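Local structure of DynF (Micromonospora chersina, 6UBL) at residues A[36-41]-A[66-71]; A[100-105]-A[137-142]; A[115-120]-A[128-133]; A[173-178]-A[193-198]. The protein is of unknown function but belongs to the dynemicin biosynthesis pathway and, as a beta-barrel protein with palmitic acid bound inside, probably binds a long hydrophobic pathway compound. All blocks are in the same frame, centred on the assembly; numbering follows the deposited sequence.

How the interactions relate
The four contacts lie on the wall of one beta barrel, and all four have residues that touch the bound palmitic acid. Interaction 1 lies at its carboxyl end and interaction 2 meets the last carbon of its tail; their centres are about 22 Å apart, with the acyl chain of the ligand running between them. Interaction 3 shares strand 129-141 with interaction 2, though their centres are about 29 Å apart, and C131 and M133 also touch the ligand; M133 CE packs on V66 CG1 of interaction 1 at 3.9 Å. Interaction 4, centred about 16 Å from interaction 2, reaches the ligand through L198. Interactions 3 and 4 both face the second subunit, whose copy of D119 pairs with R177.

Interaction 1. Residues A[36-41]-A[66-71]; sequences GIDNLG and VVRSPS. With PLM (palmitic acid), chain C.
D38 and R68 meet in a side-on salt bridge, R68 NE donating to D38 OD2 (2.8 Å) and NH2 to OD1 (2.9 Å). Both bonds are nearly straight and come from the syn side, tilted out of the carboxylate plane, the two planes being 34° apart. A bend at chi3 (-79°) brings the guanidinium over G36, whose O lies above its centre. The D38 and V66 backbones bond in both directions, and R68 N donates to G36 O. D38 OD1 is also bound by Y205 OH, and OD2 lies 2.6 Å from O1 of palmitic acid. This charged pair crowns the hairpin of strands 37-50 and 54-68, at the carboxyl end of the barrel's lipid pocket. With R68 replaced by alanine, the D38 carboxylate would probably lack its cationic mate and be freer to turn beside the ligand. On the face carrying I37 and V67 the packing is looser, I37 CG1 meeting V67 CG2 at 4.0 Å. Beyond R68 the chain parts from its neighbour, S69 to S71 running toward solvent.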
loop_
_atom_site.group_PDB
_atom_site.type_symbol
_atom_site.label_atom_id
_atom_site.label_comp_id
_atom_site.label_asym_id
_atom_site.label_seq_id
_atom_site.Cartn_x
_atom_site.Cartn_y
_atom_site.Cartn_z
ATOM N N GLY A 36 9.983 24.146 1.248
ATOM C CA GLY A 36 8.776 24.951 1.271
ATOM C C GLY A 36 7.567 24.050 1.356
ATOM O O GLY A 36 7.666 22.827 1.214
ATOM N N ILE A 37 6.422 24.674 1.612
ATOM C CA ILE A 37 5.136 23.993 1.612
ATOM C C ILE A 37 4.423 24.410 0.334
ATOM O O ILE A 37 4.007 25.568 0.197
ATOM C CB ILE A 37 4.305 24.353 2.850
ATOM C CG1 ILE A 37 5.058 24.014 4.137
ATOM C CG2 ILE A 37 2.976 23.603 2.793
ATOM C CD1 ILE A 37 4.404 24.556 5.385
ATOM N N ASP A 38 4.242 23.469 -0.589
ATOM C CA ASP A 38 3.606 23.780 -1.859
ATOM C C ASP A 38 2.094 23.783 -1.678
ATOM O O ASP A 38 1.517 22.810 -1.179
ATOM C CB ASP A 38 4.011 22.736 -2.902
ATOM C CG ASP A 38 5.492 22.779 -3.222
ATOM O OD1 ASP A 38 6.075 23.876 -3.192
ATOM O OD2 ASP A 38 6.076 21.710 -3.494
ATOM N N ASN A 39 1.452 24.869 -2.108
ATOM C CA ASN A 39 -0.004 24.998 -2.089
ATOM C C ASN A 39 -0.445 24.843 -3.535
ATOM O O ASN A 39 -0.304 25.767 -4.333
ATOM C CB ASN A 39 -0.414 26.341 -1.508
ATOM C CG ASN A 39 -0.068 26.465 -0.031
ATOM O OD1 ASN A 39 -0.909 26.205 0.835
ATOM N ND2 ASN A 39 1.168 26.842 0.262
ATOM N N LEU A 40 -0.955 23.663 -3.877
ATOM C CA LEU A 40 -1.135 23.271 -5.267
ATOM C C LEU A 40 -2.561 22.844 -5.577
ATOM O O LEU A 40 -3.212 22.175 -4.773
ATOM C CB LEU A 40 -0.212 22.088 -5.595
ATOM C CG LEU A 40 1.286 22.344 -5.512
ATOM C CD1 LEU A 40 2.030 21.013 -5.427
ATOM C CD2 LEU A 40 1.747 23.151 -6.707
ATOM N N GLY A 41 -3.009 23.178 -6.783
ATOM C CA GLY A 41 -4.256 22.640 -7.270
ATOM C C GLY A 41 -4.104 21.196 -7.723
ATOM O O GLY A 41 -3.008 20.732 -8.040
ATOM N N VAL A 66 1.696 20.343 0.512
ATOM C CA VAL A 66 2.728 19.317 0.604
ATOM C C VAL A 66 4.010 19.986 1.076
ATOM O O VAL A 66 4.533 20.877 0.397
ATOM C CB VAL A 66 2.963 18.614 -0.742
ATOM C CG1 VAL A 66 4.104 17.613 -0.637
ATOM C CG2 VAL A 66 1.676 17.936 -1.232
ATOM N N VAL A 67 4.520 19.567 2.236
ATOM C CA VAL A 67 5.806 20.067 2.716
ATOM C C VAL A 67 6.926 19.218 2.129
ATOM O O VAL A 67 6.822 17.981 2.035
ATOM C CB VAL A 67 5.877 20.095 4.254
ATOM C CG1 VAL A 67 5.741 18.712 4.840
ATOM C CG2 VAL A 67 7.198 20.737 4.695
ATOM N N ARG A 68 8.000 19.888 1.725
ATOM C CA ARG A 68 9.200 19.255 1.206
ATOM C C ARG A 68 10.339 19.421 2.201
ATOM O O ARG A 68 10.525 20.499 2.781
ATOM C CB ARG A 68 9.633 19.873 -0.120
ATOM C CG ARG A 68 8.771 19.515 -1.315
ATOM C CD ARG A 68 9.200 20.253 -2.599
ATOM N NE ARG A 68 8.729 21.627 -2.653
ATOM C CZ ARG A 68 9.419 22.688 -2.261
ATOM N NH1 ARG A 68 10.655 22.566 -1.791
ATOM N NH2 ARG A 68 8.873 23.899 -2.354
ATOM N N SER A 69 11.120 18.358 2.377
ATOM C CA SER A 69 12.362 18.452 3.120
ATOM C C SER A 69 13.342 19.268 2.290
ATOM O O SER A 69 13.132 19.475 1.091
ATOM C CB SER A 69 12.944 17.053 3.323
ATOM O OG SER A 69 13.420 16.503 2.088
ATOM N N PRO A 70 14.448 19.710 2.881
ATOM C CA PRO A 70 15.546 20.210 2.050
ATOM C C PRO A 70 16.008 19.088 1.133
ATOM O O PRO A 70 15.922 17.905 1.472
ATOM C CB PRO A 70 16.634 20.592 3.067
ATOM C CG PRO A 70 16.297 19.812 4.305
ATOM C CD PRO A 70 14.794 19.692 4.315
ATOM N N SER A 71 16.488 19.456 -0.048
ATOM C CA SER A 71 17.015 18.447 -0.953
ATOM C C SER A 71 18.312 17.886 -0.396
ATOM O O SER A 71 19.103 18.605 0.218
ATOM C CB SER A 71 17.293 19.053 -2.335
ATOM O OG SER A 71 17.881 18.072 -3.169
HETATM C C1 PLM C . 5.851 18.470 -4.249
HETATM O O1 PLM C . 5.064 19.302 -3.618
HETATM O O2 PLM C . 6.919 18.782 -4.708
HETATM C C2 PLM C . 5.290 17.089 -4.373
HETATM C C3 PLM C . 3.874 17.000 -4.878
HETATM C C4 PLM C . 3.498 15.553 -4.979
HETATM C C5 PLM C . 2.060 15.263 -4.765
HETATM C C6 PLM C . 1.774 13.781 -4.788
HETATM C C7 PLM C . 0.517 13.482 -5.560
HETATM C C8 PLM C . -0.637 14.359 -5.140
HETATM C C9 PLM C . -1.058 14.168 -3.709
HETATM C CA PLM C . -2.170 13.163 -3.579
HETATM C CB PLM C . -3.510 13.757 -3.967
HETATM C CC PLM C . -4.615 13.276 -3.075
HETATM C CD PLM C . -5.571 12.305 -3.713
HETATM C CE PLM C . -6.172 11.385 -2.682
HETATM C CF PLM C . -7.462 10.733 -3.074
HETATM C CG PLM C . -7.994 9.862 -1.993
#

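Interaction 2. Residues A[100-105]-A[137-142]; sequences ITVTLN and AIFDMP. With PLM (palmitic acid), chain C.
Backbone hydrogen bonds join T101 to D140 and T103 to I138, each pair linked in both directions; the shortest are D140 N to T101 O and I138 N to T103 O, both 2.8 Å. CA-H...O contacts from I100 to D140 O and from V102 to I138 O lie among them. Among the apolar contacts, V102 and F139 run side by side, with V102 CG2 3.7 Å from F139 CD2 and CG1 above the ring plane, displaced toward its rim. V102 CG1, anti to the backbone N (chi1 -174°), also reaches the last carbon of palmitic acid, PLM CG, which lies 3.6 Å from F139 CZ. This antiparallel pair of strands, 100-104 and 129-141, forms a part of the beta-barrel wall at the end of the ligand's tail. Next along, I100 and M141 point the same way, I100 CD1 and M141 CE 3.9 Å apart, and F48 touches both. In van der Waals contact, I138 crosses T103 and N105 obliquely, its CD1 3.8 Å from N105 CB. N105 ND2 donates to a water that also lies within 2.8 Å of A137 O and bridges the two segments, while N105 OD1 accepts from D107 N.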
loop_
_atom_site.group_PDB
_atom_site.type_symbol
_atom_site.label_atom_id
_atom_site.label_comp_id
_atom_site.label_asym_id
_atom_site.label_seq_id
_atom_site.Cartn_x
_atom_site.Cartn_y
_atom_site.Cartn_z
ATOM N N ILE A 100 -19.106 14.336 -2.368
ATOM C CA ILE A 100 -18.056 13.631 -1.645
ATOM C C ILE A 100 -16.918 14.614 -1.397
ATOM O O ILE A 100 -16.439 15.277 -2.334
ATOM C CB ILE A 100 -17.556 12.413 -2.443
ATOM C CG1 ILE A 100 -18.732 11.485 -2.793
ATOM C CG2 ILE A 100 -16.484 11.655 -1.662
ATOM C CD1 ILE A 100 -18.385 10.391 -3.794
ATOM N N THR A 101 -16.488 14.715 -0.139
ATOM C CA THR A 101 -15.379 15.578 0.243
ATOM C C THR A 101 -14.263 14.717 0.807
ATOM O O THR A 101 -14.493 13.921 1.727
ATOM C CB THR A 101 -15.835 16.622 1.276
ATOM O OG1 THR A 101 -16.886 17.409 0.730
ATOM C CG2 THR A 101 -14.667 17.532 1.657
ATOM N N VAL A 102 -13.065 14.871 0.246
ATOM C CA VAL A 102 -11.909 14.069 0.617
ATOM C C VAL A 102 -10.908 14.955 1.337
ATOM O O VAL A 102 -10.494 15.994 0.814
ATOM C CB VAL A 102 -11.286 13.385 -0.609
ATOM C CG1 VAL A 102 -10.174 12.450 -0.179
ATOM C CG2 VAL A 102 -12.343 12.621 -1.395
ATOM N N THR A 103 -10.534 14.544 2.547
ATOM C CA THR A 103 -9.567 15.244 3.380
ATOM C C THR A 103 -8.609 14.206 3.949
ATOM O O THR A 103 -8.734 13.009 3.679
ATOM C CB THR A 103 -10.290 16.002 4.493
ATOM O OG1 THR A 103 -11.066 15.081 5.260
ATOM C CG2 THR A 103 -11.218 17.070 3.906
ATOM N N LEU A 104 -7.643 14.654 4.742
ATOM C CA LEU A 104 -6.719 13.723 5.368
ATOM C C LEU A 104 -7.264 13.158 6.676
ATOM O O LEU A 104 -7.937 13.843 7.451
ATOM C CB LEU A 104 -5.379 14.402 5.663
ATOM C CG LEU A 104 -4.604 14.914 4.456
ATOM C CD1 LEU A 104 -3.305 15.546 4.966
ATOM C CD2 LEU A 104 -4.323 13.827 3.451
ATOM N N ASN A 105 -6.927 11.901 6.927
ATOM C CA ASN A 105 -7.185 11.281 8.222
ATOM C C ASN A 105 -6.164 11.812 9.223
ATOM O O ASN A 105 -4.963 11.577 9.046
ATOM C CB ASN A 105 -7.041 9.773 8.095
ATOM C CG ASN A 105 -7.416 9.037 9.367
ATOM O OD1 ASN A 105 -7.427 9.611 10.455
ATOM N ND2 ASN A 105 -7.709 7.746 9.236
ATOM N N ALA A 137 -6.746 8.805 3.937
ATOM C CA ALA A 137 -7.776 9.777 3.608
ATOM C C ALA A 137 -9.079 9.508 4.347
ATOM O O ALA A 137 -9.308 8.426 4.893
ATOM C CB ALA A 137 -8.048 9.780 2.095
ATOM N N ILE A 138 -9.944 10.527 4.332
ATOM C CA ILE A 138 -11.322 10.425 4.793
ATOM C C ILE A 138 -12.217 10.825 3.632
ATOM O O ILE A 138 -12.027 11.899 3.046
ATOM C CB ILE A 138 -11.594 11.376 5.972
ATOM C CG1 ILE A 138 -10.620 11.101 7.127
ATOM C CG2 ILE A 138 -13.050 11.247 6.428
ATOM C CD1 ILE A 138 -10.856 9.782 7.786
ATOM N N PHE A 139 -13.236 10.012 3.349
ATOM C CA PHE A 139 -14.203 10.291 2.283
ATOM C C PHE A 139 -15.539 10.583 2.961
ATOM O O PHE A 139 -16.193 9.666 3.462
ATOM C CB PHE A 139 -14.347 9.083 1.339
ATOM C CG PHE A 139 -13.082 8.695 0.617
ATOM C CD1 PHE A 139 -12.109 7.949 1.266
ATOM C CD2 PHE A 139 -12.882 9.046 -0.709
ATOM C CE1 PHE A 139 -10.947 7.578 0.611
ATOM C CE2 PHE A 139 -11.714 8.675 -1.369
ATOM C CZ PHE A 139 -10.751 7.943 -0.707
ATOM N N ASP A 140 -15.931 11.859 2.994
ATOM C CA ASP A 140 -17.184 12.268 3.621
ATOM C C ASP A 140 -18.298 12.179 2.580
ATOM O O ASP A 140 -18.257 12.869 1.558
ATOM C CB ASP A 140 -17.036 13.699 4.141
ATOM C CG ASP A 140 -18.152 14.117 5.099
ATOM O OD1 ASP A 140 -19.037 13.297 5.414
ATOM O OD2 ASP A 140 -18.117 15.286 5.538
ATOM N N MET A 141 -19.293 11.334 2.847
ATOM C CA MET A 141 -20.409 11.074 1.936
ATOM C C MET A 141 -21.702 11.337 2.698
ATOM O O MET A 141 -22.433 10.408 3.060
ATOM C CB MET A 141 -20.344 9.646 1.388
ATOM C CG MET A 141 -19.045 9.297 0.658
ATOM S SD MET A 141 -19.151 7.749 -0.284
ATOM C CE MET A 141 -17.550 7.676 -1.095
ATOM N N PRO A 142 -22.013 12.611 2.954
ATOM C CA PRO A 142 -23.220 12.938 3.733
ATOM C C PRO A 142 -24.514 12.363 3.181
ATOM O O PRO A 142 -25.412 12.034 3.968
ATOM C CB PRO A 142 -23.234 14.475 3.737
ATOM C CG PRO A 142 -22.305 14.881 2.585
ATOM C CD PRO A 142 -21.253 13.812 2.567
HETATM C C1 PLM C . 5.851 18.470 -4.249
HETATM O O1 PLM C . 5.064 19.302 -3.618
HETATM O O2 PLM C . 6.919 18.782 -4.708
HETATM C C2 PLM C . 5.290 17.089 -4.373
HETATM C C3 PLM C . 3.874 17.000 -4.878
HETATM C C4 PLM C . 3.498 15.553 -4.979
HETATM C C5 PLM C . 2.060 15.263 -4.765
HETATM C C6 PLM C . 1.774 13.781 -4.788
HETATM C C7 PLM C . 0.517 13.482 -5.560
HETATM C C8 PLM C . -0.637 14.359 -5.140
HETATM C C9 PLM C . -1.058 14.168 -3.709
HETATM C CA PLM C . -2.170 13.163 -3.579
HETATM C CB PLM C . -3.510 13.757 -3.967
HETATM C CC PLM C . -4.615 13.276 -3.075
HETATM C CD PLM C . -5.571 12.305 -3.713
HETATM C CE PLM C . -6.172 11.385 -2.682
HETATM C CF PLM C . -7.462 10.733 -3.074
HETATM C CG PLM C . -7.994 9.862 -1.993
HETATM O O HOH W 1 -7.489 6.943 6.444
#

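Interaction 3. Residues A[115-120]-A[128-133]; sequences RTPFDP and AKACRM
K129 lays its aliphatic chain along the backbone of R115 and T116, with CB 3.6 Å from R115 O, before a bend at chi4 (-68°) turns NZ at a slant to within 3.0 Å of T116 OG1. A water accepts from both K129 NZ and T116 N and so ties the ammonium to the opposite backbone. W76 makes a cation-pi contact with the same ammonium. A methionine in place of K129 carries no charge, and would probably leave the W76 ring without its cation and the water without one of its donors. The backbones pair only at R115 and A130, an antiparallel hydrogen-bonded pair with A130 N 2.8 Å from R115 O, where strands 108-115 and 129-141 of the barrel part into a long connection. P117 leans over A130, CB to CB 4.0 Å, while its CD rests against A128 O. The R115 side chain turns back on its own segment: NE and NH2 both donate to T116 O from opposite faces of the carbonyl plane, and F118 CZ sits 3.6 Å above the guanidinium centre. R177 of the second subunit packs on P117 and A130, and Y194 of that subunit on R115.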
loop_
_atom_site.group_PDB
_atom_site.type_symbol
_atom_site.label_atom_id
_atom_site.label_comp_id
_atom_site.label_asym_id
_atom_site.label_seq_id
_atom_site.Cartn_x
_atom_site.Cartn_y
_atom_site.Cartn_z
ATOM N N ARG A 115 12.726 10.697 -6.030
ATOM C CA ARG A 115 14.087 10.240 -6.254
ATOM C C ARG A 115 14.203 9.560 -7.609
ATOM O O ARG A 115 13.210 9.160 -8.217
ATOM C CB ARG A 115 14.578 9.315 -5.131
ATOM C CG ARG A 115 13.826 7.971 -4.967
ATOM C CD ARG A 115 14.778 6.932 -4.368
ATOM N NE ARG A 115 15.793 6.635 -5.371
ATOM C CZ ARG A 115 17.097 6.469 -5.150
ATOM N NH1 ARG A 115 17.603 6.552 -3.928
ATOM N NH2 ARG A 115 17.906 6.225 -6.177
ATOM N N THR A 116 15.442 9.426 -8.065
ATOM C CA THR A 116 15.722 8.680 -9.291
ATOM C C THR A 116 15.189 7.254 -9.169
ATOM O O THR A 116 15.464 6.573 -8.165
ATOM C CB THR A 116 17.232 8.648 -9.517
ATOM O OG1 THR A 116 17.724 9.983 -9.708
ATOM C CG2 THR A 116 17.599 7.756 -10.698
ATOM N N PRO A 117 14.421 6.772 -10.143
ATOM C CA PRO A 117 13.951 5.384 -10.099
ATOM C C PRO A 117 15.061 4.396 -10.436
ATOM O O PRO A 117 16.059 4.729 -11.079
ATOM C CB PRO A 117 12.837 5.357 -11.154
ATOM C CG PRO A 117 13.283 6.403 -12.158
ATOM C CD PRO A 117 13.913 7.491 -11.327
ATOM N N PHE A 118 14.862 3.147 -9.996
ATOM C CA PHE A 118 15.768 2.043 -10.307
ATOM C C PHE A 118 15.481 1.435 -11.671
ATOM O O PHE A 118 16.290 0.646 -12.166
ATOM C CB PHE A 118 15.721 1.022 -9.166
ATOM C CG PHE A 118 16.014 1.647 -7.825
ATOM C CD1 PHE A 118 17.307 2.040 -7.515
ATOM C CD2 PHE A 118 15.005 1.886 -6.934
ATOM C CE1 PHE A 118 17.570 2.651 -6.290
ATOM C CE2 PHE A 118 15.258 2.490 -5.707
ATOM C CZ PHE A 118 16.547 2.863 -5.401
ATOM N N ASP A 119 14.354 1.801 -12.288
ATOM C CA ASP A 119 13.912 1.263 -13.572
ATOM C C ASP A 119 13.659 2.425 -14.529
ATOM O O ASP A 119 12.505 2.730 -14.857
ATOM C CB ASP A 119 12.647 0.419 -13.399
ATOM C CG ASP A 119 11.448 1.216 -12.907
ATOM O OD1 ASP A 119 11.580 2.048 -11.968
ATOM O OD2 ASP A 119 10.353 1.018 -13.471
ATOM N N PRO A 120 14.724 3.156 -14.927
ATOM C CA PRO A 120 14.587 4.268 -15.886
ATOM C C PRO A 120 14.368 3.800 -17.327
ATOM O O PRO A 120 15.073 4.210 -18.251
ATOM C CB PRO A 120 15.925 5.003 -15.745
ATOM C CG PRO A 120 16.894 3.933 -15.355
ATOM C CD PRO A 120 16.113 2.999 -14.460
ATOM N N ALA A 128 14.923 12.214 -15.312
ATOM C CA ALA A 128 13.672 12.472 -14.612
ATOM C C ALA A 128 13.569 11.588 -13.372
ATOM O O ALA A 128 14.130 10.495 -13.300
ATOM C CB ALA A 128 12.476 12.191 -15.526
ATOM N N LYS A 129 12.805 12.057 -12.406
ATOM C CA LYS A 129 12.657 11.353 -11.148
ATOM C C LYS A 129 11.269 10.747 -11.022
ATOM O O LYS A 129 10.398 10.916 -11.888
ATOM C CB LYS A 129 13.008 12.280 -9.980
ATOM C CG LYS A 129 14.478 12.676 -10.043
ATOM C CD LYS A 129 14.931 13.443 -8.815
ATOM C CE LYS A 129 16.359 13.975 -8.966
ATOM N NZ LYS A 129 17.411 12.913 -8.988
ATOM N N ALA A 130 11.101 9.972 -9.953
ATOM C CA ALA A 130 9.842 9.315 -9.649
ATOM C C ALA A 130 9.364 9.825 -8.303
ATOM O O ALA A 130 10.134 9.887 -7.342
ATOM C CB ALA A 130 10.033 7.805 -9.596
ATOM N N CYS A 131 8.090 10.166 -8.240
ATOM C CA CYS A 131 7.438 10.725 -7.070
ATOM C C CYS A 131 6.351 9.772 -6.607
ATOM O O CYS A 131 5.589 9.242 -7.418
ATOM C CB CYS A 131 6.832 12.080 -7.450
ATOM S SG CYS A 131 5.838 12.896 -6.203
ATOM N N ARG A 132 6.285 9.564 -5.297
ATOM C CA ARG A 132 5.278 8.707 -4.692
ATOM C C ARG A 132 4.792 9.358 -3.402
ATOM O O ARG A 132 5.524 10.115 -2.748
ATOM C CB ARG A 132 5.766 7.295 -4.402
ATOM C CG ARG A 132 6.873 7.208 -3.377
ATOM C CD ARG A 132 7.519 5.831 -3.365
ATOM N NE ARG A 132 6.614 4.726 -3.003
ATOM C CZ ARG A 132 6.098 3.831 -3.840
ATOM N NH1 ARG A 132 6.321 3.899 -5.144
ATOM N NH2 ARG A 132 5.320 2.862 -3.378
ATOM N N MET A 133 3.541 9.057 -3.043
ATOM C CA MET A 133 2.936 9.543 -1.809
ATOM C C MET A 133 1.976 8.460 -1.330
ATOM O O MET A 133 1.193 7.925 -2.122
ATOM C CB MET A 133 2.180 10.854 -2.078
ATOM C CG MET A 133 1.555 11.506 -0.853
ATOM S SD MET A 133 2.767 12.255 0.264
ATOM C CE MET A 133 3.097 13.811 -0.590
HETATM O O HOH W 2 17.420 10.981 -6.750
#

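Interaction 4. Residues A[173-178]-A[193-198]; sequences GQIYRM and AYLTSL
M178 approaches the Y194 ring obliquely, its CB 4.0 Å from Y194 CD2 and its sulfur 4.7 Å from the ring centroid, 32° off the normal, a Met-aromatic contact. The two side chains run alongside each other; with M178 CG set between the backbone N and the carbonyl carbon (chi1 69°), the thioether follows the ring. The Y176 ring carries R177 CG on one face, 3.6 Å above its plane and displaced toward the rim. R177 turns from the strand opposite, its guanidinium held by E124, D159 and D119 of the second subunit, while its backbone O rests on T196 CG2.

Further along, I175 points across at L195 and meets it at about a right angle, CD1 to CD2 3.6 Å, while its CG2 lies 3.5 Å from L195 O. Direct backbone pairing in this contact comes down to one hydrogen bond, G173 N to L198 O at 2.8 Å. Waters do the rest: one accepts from L198 N and lies close to G173 O, and another sits between I175 O and T196 O, bridging the two segments at points where no direct backbone bond forms.

The arrangement is that of an antiparallel hairpin, strands 170-183 and 193-205 of the barrel, in which strand 170-183 is interrupted by an irregular stretch around 175-177, placing Y176 and R177 at the subunit interface.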
loop_
_atom_site.group_PDB
_atom_site.type_symbol
_atom_site.label_atom_id
_atom_site.label_comp_id
_atom_site.label_asym_id
_atom_site.label_seq_id
_atom_site.Cartn_x
_atom_site.Cartn_y
_atom_site.Cartn_z
ATOM N N GLY A 173 -3.271 6.507 -8.972
ATOM C CA GLY A 173 -3.348 5.745 -7.739
ATOM C C GLY A 173 -3.026 4.312 -8.125
ATOM O O GLY A 173 -3.562 3.791 -9.107
ATOM N N GLN A 174 -2.092 3.707 -7.401
ATOM C CA GLN A 174 -1.642 2.341 -7.681
ATOM C C GLN A 174 -2.496 1.391 -6.857
ATOM O O GLN A 174 -2.204 1.086 -5.697
ATOM C CB GLN A 174 -0.153 2.190 -7.417
ATOM C CG GLN A 174 0.663 3.151 -8.265
ATOM C CD GLN A 174 0.496 2.922 -9.761
ATOM O OE1 GLN A 174 0.100 1.835 -10.202
ATOM N NE2 GLN A 174 0.804 3.938 -10.552
ATOM N N ILE A 175 -3.620 0.998 -7.446
ATOM C CA ILE A 175 -4.606 0.136 -6.812
ATOM C C ILE A 175 -4.753 -1.100 -7.686
ATOM O O ILE A 175 -5.154 -0.997 -8.855
ATOM C CB ILE A 175 -5.957 0.856 -6.671
ATOM C CG1 ILE A 175 -5.786 2.090 -5.767
ATOM C CG2 ILE A 175 -7.006 -0.104 -6.147
ATOM C CD1 ILE A 175 -6.866 3.141 -5.952
ATOM N N TYR A 176 -4.429 -2.267 -7.137
ATOM C CA TYR A 176 -4.595 -3.518 -7.878
ATOM C C TYR A 176 -5.989 -4.055 -7.569
ATOM O O TYR A 176 -6.220 -4.649 -6.509
ATOM C CB TYR A 176 -3.478 -4.522 -7.594
ATOM C CG TYR A 176 -3.551 -5.707 -8.518
ATOM C CD1 TYR A 176 -3.201 -5.602 -9.870
ATOM C CD2 TYR A 176 -3.976 -6.962 -8.058
ATOM C CE1 TYR A 176 -3.292 -6.680 -10.715
ATOM C CE2 TYR A 176 -4.053 -8.042 -8.902
ATOM C CZ TYR A 176 -3.708 -7.912 -10.246
ATOM O OH TYR A 176 -3.785 -8.972 -11.082
ATOM N N ARG A 177 -6.921 -3.807 -8.497
ATOM C CA ARG A 177 -8.277 -4.341 -8.466
ATOM C C ARG A 177 -9.187 -3.678 -7.438
ATOM O O ARG A 177 -10.319 -3.307 -7.780
ATOM C CB ARG A 177 -8.253 -5.858 -8.315
ATOM C CG ARG A 177 -7.361 -6.526 -9.339
ATOM C CD ARG A 177 -7.603 -8.012 -9.385
ATOM N NE ARG A 177 -8.639 -8.335 -10.360
ATOM C CZ ARG A 177 -8.970 -9.567 -10.715
ATOM N NH1 ARG A 177 -8.380 -10.609 -10.134
ATOM N NH2 ARG A 177 -9.918 -9.764 -11.616
ATOM N N MET A 178 -8.723 -3.511 -6.200
ATOM C CA MET A 178 -9.591 -2.950 -5.174
ATOM C C MET A 178 -8.780 -2.458 -3.979
ATOM O O MET A 178 -7.748 -3.048 -3.605
ATOM C CB MET A 178 -10.639 -3.982 -4.716
ATOM C CG MET A 178 -10.050 -5.158 -3.926
ATOM S SD MET A 178 -11.158 -6.547 -3.572
ATOM C CE MET A 178 -11.228 -7.338 -5.179
ATOM N N ALA A 193 -17.212 -0.012 0.868
ATOM C CA ALA A 193 -17.007 0.227 -0.550
ATOM C C ALA A 193 -15.541 -0.030 -0.849
ATOM O O ALA A 193 -14.720 -0.197 0.060
ATOM C CB ALA A 193 -17.402 1.657 -0.932
ATOM N N TYR A 194 -15.224 -0.068 -2.139
ATOM C CA TYR A 194 -13.853 -0.217 -2.588
ATOM C C TYR A 194 -13.551 0.854 -3.618
ATOM O O TYR A 194 -14.343 1.092 -4.533
ATOM C CB TYR A 194 -13.642 -1.612 -3.201
ATOM C CG TYR A 194 -13.889 -2.723 -2.205
ATOM C CD1 TYR A 194 -15.172 -3.203 -1.986
ATOM C CD2 TYR A 194 -12.851 -3.262 -1.474
ATOM C CE1 TYR A 194 -15.418 -4.204 -1.071
ATOM C CE2 TYR A 194 -13.074 -4.269 -0.551
ATOM C CZ TYR A 194 -14.348 -4.735 -0.353
ATOM O OH TYR A 194 -14.575 -5.736 0.567
ATOM N N LEU A 195 -12.390 1.480 -3.472
ATOM C CA LEU A 195 -11.847 2.345 -4.506
ATOM C C LEU A 195 -11.140 1.432 -5.496
ATOM O O LEU A 195 -10.202 0.710 -5.128
ATOM C CB LEU A 195 -10.874 3.325 -3.865
ATOM C CG LEU A 195 -10.166 4.378 -4.719
ATOM C CD1 LEU A 195 -11.174 5.363 -5.272
ATOM C CD2 LEU A 195 -9.128 5.076 -3.855
ATOM N N THR A 196 -11.615 1.420 -6.742
ATOM C CA THR A 196 -11.085 0.497 -7.741
ATOM C C THR A 196 -10.119 1.155 -8.717
ATOM O O THR A 196 -9.353 0.443 -9.378
ATOM C CB THR A 196 -12.219 -0.177 -8.528
ATOM O OG1 THR A 196 -13.041 0.810 -9.147
ATOM C CG2 THR A 196 -13.062 -1.053 -7.604
ATOM N N SER A 197 -10.175 2.476 -8.876
ATOM C CA SER A 197 -9.173 3.170 -9.670
ATOM C C SER A 197 -9.190 4.642 -9.303
ATOM O O SER A 197 -10.188 5.162 -8.802
ATOM C CB SER A 197 -9.394 2.991 -11.172
ATOM O OG SER A 197 -10.506 3.737 -11.600
ATOM N N LEU A 198 -8.073 5.306 -9.577
ATOM C CA LEU A 198 -7.928 6.731 -9.325
ATOM C C LEU A 198 -6.844 7.242 -10.259
ATOM O O LEU A 198 -5.756 6.659 -10.324
ATOM C CB LEU A 198 -7.545 6.970 -7.864
ATOM C CG LEU A 198 -7.614 8.434 -7.402
ATOM C CD1 LEU A 198 -7.863 8.540 -5.919
ATOM C CD2 LEU A 198 -6.312 9.126 -7.784
HETATM O O HOH W 3 -5.930 3.447 -10.361
HETATM O O HOH W 4 -6.627 0.771 -10.317
#